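PDB 6P2K: fibronectin type III domain-containing protein from Simiduia agarivorans, which probably hydrolyses the beta-1,4-glucan backbone of xyloglucan as a family GH74 enzyme, this chain being the catalytic part with its seven-bladed beta-propellers. Local coordinates for residues Q381-Y386 / E424-G429; M632-G637 / M705-H710. All coordinates share one frame; numbering follows the deposited sequence.

Contact 1: Q381-Y386 / E424-G429; sequences QTVNWY and ESWDGG
A small, partly buried side-chain contact lays the strand 381-385 over the turn that follows strand 421-425, with an apolar pair that is buried and a polar pair partly open to solvent. In the apolar pair, the methyl CG2 of Val383 rests against the six-membered end of the Trp426 indole, 3.9 Å from Trp426 CZ3 and approaching the ring obliquely; the two side chains cross at about a right angle. Val383 has CG1 anti to its backbone N (chi1 176°), which leaves the other methyl to meet the ring. One face of the indole also lies over the backbone of the strand that leads into the turn, with Glu424 C 4.1 Å above the ring plane and offset toward the edge of the ring. On the more open side, the carboxamide of Gln381 reaches the carboxylate of Asp427, with Gln381 CD 3.7 Å from Asp427 OD2 and the two flat groups turned 79° apart. Asp427 OD2 is hydrogen-bonded to Ser431 OG. The turn is tied from within: Ser425 OG accepts a hydrogen bond from Gly429 N (2.9 Å) and a weak, longer one from Asp427 N (3.5 Å), and is also hydrogen-bonded to Ser431 O. Ser425, Asp427, Gly429 and Trp432 fall at the signature positions of the Asp-box (Ser-x-Asp-x-Gly-x-x-Trp), a hairpin motif recurring in the propellers of GH74 enzymes and sialidases. Strand 388-395 links the two sides, pairing with 381-385 and with 431-432, the strand that follows the turn, and its Thr392 touches Gln381, Val383 and Trp426. Trp426 also meets the ring of Tyr412 on strand 412-417, while Gln381 packs on Glu550 of a second subunit.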
# COMPACT_ATOMS: atom_id res chain seq x y z
N GLN B 381 -24.34 -9.07 -1.39
CA GLN B 381 -22.94 -9.16 -1.76
C GLN B 381 -22.69 -8.42 -3.07
O GLN B 381 -23.54 -8.43 -3.97
CB GLN B 381 -22.49 -10.61 -1.90
CG GLN B 381 -22.82 -11.51 -0.73
CD GLN B 381 -22.92 -12.97 -1.14
OE1 GLN B 381 -23.92 -13.64 -0.87
NE2 GLN B 381 -21.88 -13.47 -1.81
N THR B 382 -21.52 -7.81 -3.19
CA THR B 382 -21.19 -7.04 -4.38
C THR B 382 -19.87 -7.52 -4.99
O THR B 382 -18.99 -8.03 -4.29
CB THR B 382 -21.07 -5.54 -4.10
OG1 THR B 382 -20.39 -5.33 -2.86
CG2 THR B 382 -22.46 -4.91 -4.03
N VAL B 383 -19.77 -7.34 -6.30
CA VAL B 383 -18.57 -7.61 -7.07
C VAL B 383 -18.17 -6.30 -7.74
O VAL B 383 -18.95 -5.72 -8.51
CB VAL B 383 -18.80 -8.71 -8.13
CG1 VAL B 383 -17.56 -8.90 -8.99
CG2 VAL B 383 -19.21 -10.01 -7.45
N ASN B 384 -16.96 -5.83 -7.44
CA ASN B 384 -16.45 -4.61 -8.05
C ASN B 384 -15.87 -4.95 -9.42
O ASN B 384 -14.94 -5.77 -9.52
CB ASN B 384 -15.39 -3.97 -7.16
CG ASN B 384 -15.15 -2.50 -7.48
OD1 ASN B 384 -15.36 -2.06 -8.61
ND2 ASN B 384 -14.71 -1.74 -6.49
N TRP B 385 -16.41 -4.35 -10.48
CA TRP B 385 -15.93 -4.63 -11.82
C TRP B 385 -16.23 -3.45 -12.74
O TRP B 385 -17.38 -3.01 -12.83
CB TRP B 385 -16.58 -5.90 -12.38
CG TRP B 385 -15.84 -6.46 -13.56
CD1 TRP B 385 -16.28 -6.52 -14.85
CD2 TRP B 385 -14.53 -7.03 -13.55
NE1 TRP B 385 -15.32 -7.10 -15.64
CE2 TRP B 385 -14.23 -7.42 -14.87
CE3 TRP B 385 -13.57 -7.24 -12.55
CZ2 TRP B 385 -13.02 -8.01 -15.22
CZ3 TRP B 385 -12.37 -7.83 -12.90
CH2 TRP B 385 -12.11 -8.21 -14.22
N TYR B 386 -15.19 -2.95 -13.41
CA TYR B 386 -15.33 -1.90 -14.42
C TYR B 386 -15.93 -0.63 -13.81
O TYR B 386 -16.82 0.00 -14.39
CB TYR B 386 -16.17 -2.40 -15.60
CG TYR B 386 -15.93 -1.68 -16.91
CD1 TYR B 386 -14.68 -1.66 -17.51
CD2 TYR B 386 -16.98 -1.03 -17.57
CE1 TYR B 386 -14.46 -1.01 -18.71
CE2 TYR B 386 -16.77 -0.37 -18.77
CZ TYR B 386 -15.51 -0.36 -19.33
OH TYR B 386 -15.31 0.29 -20.53
N GLU B 424 -19.26 -17.73 -11.03
CA GLU B 424 -18.58 -17.88 -9.76
C GLU B 424 -19.49 -17.54 -8.59
O GLU B 424 -20.33 -16.64 -8.67
CB GLU B 424 -17.32 -17.01 -9.71
CG GLU B 424 -16.27 -17.44 -10.72
CD GLU B 424 -15.05 -16.55 -10.69
OE1 GLU B 424 -15.05 -15.52 -11.39
OE2 GLU B 424 -14.09 -16.88 -9.96
N SER B 425 -19.29 -18.26 -7.49
CA SER B 425 -20.06 -18.07 -6.26
C SER B 425 -19.12 -18.01 -5.07
O SER B 425 -18.09 -18.68 -5.05
CB SER B 425 -21.07 -19.21 -6.06
OG SER B 425 -21.87 -18.98 -4.92
N TRP B 426 -19.49 -17.19 -4.08
CA TRP B 426 -18.74 -17.10 -2.83
C TRP B 426 -19.60 -17.38 -1.61
O TRP B 426 -19.18 -17.08 -0.49
CB TRP B 426 -18.08 -15.72 -2.72
CG TRP B 426 -17.18 -15.42 -3.87
CD1 TRP B 426 -15.84 -15.66 -3.95
CD2 TRP B 426 -17.57 -14.86 -5.13
NE1 TRP B 426 -15.36 -15.27 -5.18
CE2 TRP B 426 -16.40 -14.77 -5.92
CE3 TRP B 426 -18.78 -14.41 -5.67
CZ2 TRP B 426 -16.41 -14.25 -7.22
CZ3 TRP B 426 -18.79 -13.89 -6.95
CH2 TRP B 426 -17.61 -13.82 -7.71
N ASP B 427 -20.80 -17.95 -1.79
CA ASP B 427 -21.67 -18.35 -0.69
C ASP B 427 -22.13 -19.79 -0.87
O ASP B 427 -23.26 -20.15 -0.54
CB ASP B 427 -22.86 -17.41 -0.54
CG ASP B 427 -23.68 -17.27 -1.82
OD1 ASP B 427 -23.57 -18.12 -2.73
OD2 ASP B 427 -24.44 -16.28 -1.92
N GLY B 428 -21.25 -20.64 -1.40
CA GLY B 428 -21.55 -22.05 -1.54
C GLY B 428 -22.42 -22.43 -2.71
O GLY B 428 -22.92 -23.56 -2.76
N GLY B 429 -22.62 -21.53 -3.67
CA GLY B 429 -23.43 -21.82 -4.83
C GLY B 429 -24.84 -21.28 -4.80
O GLY B 429 -25.63 -21.60 -5.70

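Contact 2: M632-G637 / M705-H710; sequences MSFAKG and MSYYDH
The strands 632-634 and 705-709 run nearly parallel, 13° between their directions and 9.9 Å between their axes, too far apart for backbone pairing and right for two sheets packed through side chains. Phe634 fills the gap. With CG anti to the backbone N (chi1 174°), its ring extends toward the other strand, where Phe634 CE1 lies 3.5 Å from the terminal methyl CE of Met705. The methionine chain is bent at both chi2 and chi3, which curls that methyl back over its own strand: Met705 CE sits 3.4 Å above the centre of one face of the Tyr707 ring. One methyl thus serves both aromatic rings. Tyr707 CE1 comes to the edge of the phenylalanine, 4.4 Å from Phe634 CE1, and the carbonyl Ser706 O is 3.9 Å from Phe634 CZ. Trp648 extends the cluster, meeting Phe634 edge-to-face and accepting a hydrogen bond at its carbonyl O from Tyr707 OH, which satisfies that buried hydroxyl; Ile650 of the same strand, 648-653, touches both Phe634 and Met705. The chain then turns a corner at Ala635 and Lys636, and Gly637 enters a different sheet. Each partner strand is the second of its four-stranded antiparallel sheet, and such like-placed strands facing one another through a hydrophobic layer are characteristic of neighbouring blades of a beta-propeller.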
# COMPACT_ATOMS: atom_id res chain seq x y z
N MET B 632 -11.56 -46.27 -13.54
CA MET B 632 -12.93 -46.47 -14.00
C MET B 632 -13.15 -45.70 -15.30
O MET B 632 -12.84 -44.50 -15.38
CB MET B 632 -13.92 -46.02 -12.93
CG MET B 632 -15.38 -46.30 -13.26
SD MET B 632 -16.20 -44.89 -14.05
CE MET B 632 -16.29 -43.74 -12.68
N SER B 633 -13.70 -46.38 -16.30
CA SER B 633 -13.95 -45.80 -17.61
C SER B 633 -15.44 -45.82 -17.91
O SER B 633 -16.12 -46.83 -17.69
CB SER B 633 -13.20 -46.58 -18.70
OG SER B 633 -13.73 -46.32 -19.99
N PHE B 634 -15.94 -44.70 -18.43
CA PHE B 634 -17.30 -44.59 -18.95
C PHE B 634 -17.18 -44.29 -20.43
O PHE B 634 -16.79 -43.18 -20.82
CB PHE B 634 -18.09 -43.51 -18.22
CG PHE B 634 -19.46 -43.25 -18.80
CD1 PHE B 634 -20.33 -44.30 -19.06
CD2 PHE B 634 -19.88 -41.96 -19.07
CE1 PHE B 634 -21.59 -44.07 -19.58
CE2 PHE B 634 -21.14 -41.72 -19.59
CZ PHE B 634 -21.99 -42.77 -19.85
N ALA B 635 -17.49 -45.28 -21.26
CA ALA B 635 -17.22 -45.20 -22.69
C ALA B 635 -17.91 -46.38 -23.36
O ALA B 635 -18.48 -47.25 -22.69
CB ALA B 635 -15.72 -45.22 -22.98
N LYS B 636 -17.87 -46.40 -24.69
CA LYS B 636 -18.26 -47.57 -25.45
C LYS B 636 -17.01 -48.34 -25.87
O LYS B 636 -15.89 -47.82 -25.84
CB LYS B 636 -19.09 -47.18 -26.68
CG LYS B 636 -18.30 -46.71 -27.89
CD LYS B 636 -19.23 -46.33 -29.03
CE LYS B 636 -18.53 -46.36 -30.38
NZ LYS B 636 -19.21 -47.29 -31.33
N GLY B 637 -17.22 -49.59 -26.26
CA GLY B 637 -16.12 -50.42 -26.71
C GLY B 637 -15.30 -51.00 -25.56
O GLY B 637 -15.80 -51.23 -24.46
N MET B 705 -22.77 -42.67 -12.39
CA MET B 705 -22.84 -42.47 -13.83
C MET B 705 -24.26 -42.08 -14.20
O MET B 705 -25.19 -42.24 -13.40
CB MET B 705 -22.38 -43.72 -14.60
CG MET B 705 -23.26 -44.95 -14.38
SD MET B 705 -24.66 -45.04 -15.51
CE MET B 705 -23.81 -45.10 -17.09
N SER B 706 -24.43 -41.59 -15.42
CA SER B 706 -25.74 -41.14 -15.89
C SER B 706 -25.90 -41.48 -17.37
O SER B 706 -25.06 -41.08 -18.19
CB SER B 706 -25.92 -39.64 -15.66
OG SER B 706 -26.97 -39.12 -16.46
N TYR B 707 -26.97 -42.19 -17.70
CA TYR B 707 -27.27 -42.56 -19.09
C TYR B 707 -28.13 -41.47 -19.72
O TYR B 707 -29.20 -41.13 -19.20
CB TYR B 707 -27.99 -43.91 -19.15
CG TYR B 707 -27.06 -45.10 -19.26
CD1 TYR B 707 -26.16 -45.19 -20.31
CD2 TYR B 707 -27.10 -46.13 -18.33
CE1 TYR B 707 -25.31 -46.28 -20.42
CE2 TYR B 707 -26.26 -47.22 -18.43
CZ TYR B 707 -25.37 -47.29 -19.48
OH TYR B 707 -24.52 -48.37 -19.59
N TYR B 708 -27.67 -40.94 -20.86
CA TYR B 708 -28.29 -39.77 -21.45
C TYR B 708 -27.97 -39.73 -22.94
O TYR B 708 -26.81 -39.89 -23.33
CB TYR B 708 -27.79 -38.50 -20.75
CG TYR B 708 -28.21 -37.20 -21.39
CD1 TYR B 708 -29.49 -36.69 -21.22
CD2 TYR B 708 -27.31 -36.47 -22.16
CE1 TYR B 708 -29.87 -35.50 -21.80
CE2 TYR B 708 -27.68 -35.27 -22.74
CZ TYR B 708 -28.96 -34.79 -22.56
OH TYR B 708 -29.32 -33.60 -23.14
N ASP B 709 -29.00 -39.51 -23.77
CA ASP B 709 -28.84 -39.44 -25.22
C ASP B 709 -29.04 -37.98 -25.64
O ASP B 709 -30.17 -37.49 -25.73
CB ASP B 709 -29.83 -40.36 -25.93
CG ASP B 709 -29.52 -40.54 -27.41
OD1 ASP B 709 -28.82 -39.68 -27.99
OD2 ASP B 709 -29.98 -41.54 -28.00
N HIS B 710 -27.92 -37.30 -25.91
CA HIS B 710 -27.97 -35.88 -26.26
C HIS B 710 -28.68 -35.63 -27.58
O HIS B 710 -29.08 -34.49 -27.84
CB HIS B 710 -26.55 -35.32 -26.32
CG HIS B 710 -25.82 -35.66 -27.59
ND1 HIS B 710 -25.12 -36.84 -27.75
CD2 HIS B 710 -25.68 -34.97 -28.75
CE1 HIS B 710 -24.59 -36.87 -28.96
NE2 HIS B 710 -24.91 -35.75 -29.58

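How the contacts relate
The two contacts are separate, with centres 34 Å apart and nearest atoms about 21 Å apart, and they share no strand; contact 1 closes along the chain before contact 2 opens. Contact 2 is buried throughout and wholly apolar between its side chains, as befits packing between two sheets. Contact 1 is half buried, mixing a valine-tryptophan pair with an amide-carboxylate pair beside a turn, and its segment 381-386 also meets neighbouring subunits, whereas no other chain touches contact 2. Both lie away from the annotated zinc sites. Contact 1 joins strand 381-385 to the Asp-box turn, whereas contact 2 packs one four-stranded sheet against the next.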